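Local coordinates for protein Polyphosphate:AMP phosphotransferase (Pseudomonas aeruginosa PAO1, PDB 3CZP) that transfers phosphate from inorganic polyphosphate to AMP to make ADP, and less efficiently to GMP, in a magnesium-dependent reaction, at residues 40-45 / 146-151. Sequence-based numbering, arbitrary orientation.
Sequences ARFPVI and GALLFK
V44 and L148 project together from one face of the sheet, with V44 CG2 4.1 Å from L148 CD2. They belong to neighbouring strands, 44-50 and 148-155, in the middle of the five-stranded parallel sheet of the first PPK2 domain, whose 2-3-1-4-5 order and flanking helices are those of a P-loop kinase-like fold. This N-terminal domain seems to be catalytically inactive and might serve dimerisation, although no other chain touches the two segments. On the same face, the V44 chi1 of 178° sets CG1 opposite the V44 backbone N, where it meets the edge of the F150 ring at CE2 (4.0 Å), and turns CG2 to the L148 side. F42 runs alongside L148 with CE1 4.0 Å from L148 CB. Helix 218-238 covers this layer, touching F42, L148 and F150. On the other face, L149 crosses I45 at a slant, its CD1 3.8 Å from I45 CG2; helix 125-144 packs over both residues. P43 CG meets A147 CB at 3.8 Å just before the strands begin.

Hydrogen bonding between the two backbones is regular parallel pairing. L148 N gives its hydrogen to P43 O, and I45 N to L148 O at 2.9 Å; V44 CA adds a CA-H...O contact to L148 O. At the entry to strand 148-155, G146 closes helix 125-144 in a Schellman motif, its positive phi turning the chain into the sheet. F150 also pairs with L47 as the strands continue. The third bond between 40-45 and 146-151 joins F150 N to I45 O, 2.8 Å apart, and L149 CA approaches the same oxygen, I45 O, at 3.3 Å.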
loop_
_atom_site.group_PDB
_atom_site.type_symbol
_atom_site.label_atom_id
_atom_site.label_comp_id
_atom_site.label_asym_id
_atom_site.label_seq_id
_atom_site.Cartn_x
_atom_site.Cartn_y
_atom_site.Cartn_z
ATOM N N ALA A 40 20.241 4.336 -4.847
ATOM C CA ALA A 40 18.971 3.601 -4.816
ATOM C C ALA A 40 19.181 2.086 -4.779
ATOM O O ALA A 40 18.476 1.336 -5.459
ATOM C CB ALA A 40 18.082 3.986 -6.009
ATOM N N ARG A 41 20.111 1.640 -3.963
ATOM C CA ARG A 41 20.558 0.275 -4.016
ATOM C C ARG A 41 20.214 -0.516 -2.759
ATOM O O ARG A 41 20.139 -1.721 -2.811
ATOM C CB ARG A 41 22.079 0.276 -4.391
ATOM C CG ARG A 41 22.766 -1.013 -4.310
ATOM C CD ARG A 41 24.163 -0.813 -4.842
ATOM N NE ARG A 41 24.987 0.058 -4.006
ATOM C CZ ARG A 41 25.950 -0.373 -3.201
ATOM N NH1 ARG A 41 26.217 -1.686 -3.107
ATOM N NH2 ARG A 41 26.676 0.489 -2.492
ATOM N N PHE A 42 19.935 0.180 -1.646
ATOM C CA PHE A 42 19.657 -0.492 -0.438
ATOM C C PHE A 42 18.977 0.472 0.540
ATOM O O PHE A 42 19.119 1.693 0.437
ATOM C CB PHE A 42 20.942 -1.116 0.194
ATOM C CG PHE A 42 21.998 -0.097 0.563
ATOM C CD1 PHE A 42 21.986 0.520 1.804
ATOM C CD2 PHE A 42 23.020 0.232 -0.334
ATOM C CE1 PHE A 42 22.980 1.485 2.179
ATOM C CE2 PHE A 42 23.999 1.215 0.034
ATOM C CZ PHE A 42 23.945 1.856 1.303
ATOM N N PRO A 43 18.210 -0.079 1.446
ATOM C CA PRO A 43 17.564 0.662 2.506
ATOM C C PRO A 43 18.439 0.832 3.706
ATOM O O PRO A 43 19.330 0.011 3.948
ATOM C CB PRO A 43 16.406 -0.255 2.883
ATOM C CG PRO A 43 16.891 -1.576 2.704
ATOM C CD PRO A 43 17.786 -1.483 1.463
ATOM N N VAL A 44 18.134 1.857 4.499
ATOM C CA VAL A 44 18.725 2.000 5.799
ATOM C C VAL A 44 17.658 1.911 6.881
ATOM O O VAL A 44 16.665 2.562 6.801
ATOM C CB VAL A 44 19.490 3.328 5.926
ATOM C CG1 VAL A 44 20.080 3.478 7.369
ATOM C CG2 VAL A 44 20.570 3.334 4.932
ATOM N N ILE A 45 17.865 1.006 7.846
ATOM C CA ILE A 45 16.938 0.861 8.941
ATOM C C ILE A 45 17.659 1.091 10.251
ATOM O O ILE A 45 18.714 0.494 10.499
ATOM C CB ILE A 45 16.276 -0.564 8.962
ATOM C CG1 ILE A 45 15.632 -0.818 7.610
ATOM C CG2 ILE A 45 15.306 -0.717 10.270
ATOM C CD1 ILE A 45 15.247 -2.334 7.347
ATOM N N GLY A 146 20.117 -6.840 1.513
ATOM C CA GLY A 146 20.933 -5.680 1.261
ATOM C C GLY A 146 20.781 -4.580 2.270
ATOM O O GLY A 146 21.486 -3.566 2.173
ATOM N N ALA A 147 19.869 -4.736 3.232
ATOM C CA ALA A 147 19.651 -3.664 4.191
ATOM C C ALA A 147 20.900 -3.357 4.990
ATOM O O ALA A 147 21.642 -4.269 5.408
ATOM C CB ALA A 147 18.463 -4.002 5.206
ATOM N N LEU A 148 21.054 -2.054 5.275
ATOM C CA LEU A 148 21.948 -1.548 6.290
ATOM C C LEU A 148 21.170 -1.249 7.573
ATOM O O LEU A 148 20.391 -0.314 7.647
ATOM C CB LEU A 148 22.675 -0.293 5.780
ATOM C CG LEU A 148 23.694 0.361 6.715
ATOM C CD1 LEU A 148 24.904 -0.548 6.968
ATOM C CD2 LEU A 148 24.099 1.771 6.174
ATOM N N LEU A 149 21.445 -2.061 8.592
ATOM C CA LEU A 149 20.655 -2.136 9.792
ATOM C C LEU A 149 21.481 -1.714 10.987
ATOM O O LEU A 149 22.486 -2.357 11.362
ATOM C CB LEU A 149 20.164 -3.566 10.006
ATOM C CG LEU A 149 19.420 -3.791 11.336
ATOM C CD1 LEU A 149 18.157 -2.924 11.432
ATOM C CD2 LEU A 149 19.032 -5.232 11.489
ATOM N N PHE A 150 21.093 -0.614 11.578
ATOM C CA PHE A 150 21.691 -0.131 12.813
ATOM C C PHE A 150 20.747 -0.417 13.982
ATOM O O PHE A 150 19.539 -0.186 13.857
ATOM C CB PHE A 150 21.871 1.389 12.727
ATOM C CG PHE A 150 22.863 1.837 11.697
ATOM C CD1 PHE A 150 24.228 1.993 12.038
ATOM C CD2 PHE A 150 22.447 2.200 10.415
ATOM C CE1 PHE A 150 25.129 2.461 11.097
ATOM C CE2 PHE A 150 23.358 2.629 9.485
ATOM C CZ PHE A 150 24.693 2.755 9.819
ATOM N N LYS A 151 21.270 -0.854 15.137
ATOM C CA LYS A 151 20.460 -0.957 16.362
ATOM C C LYS A 151 21.138 -0.193 17.541
ATOM O O LYS A 151 22.250 -0.504 17.946
ATOM C CB LYS A 151 20.217 -2.412 16.739
ATOM C CG LYS A 151 19.769 -3.294 15.589
ATOM C CD LYS A 151 19.442 -4.638 16.062
ATOM C CE LYS A 151 20.537 -5.642 15.724
ATOM N NZ LYS A 151 20.119 -6.809 16.337
#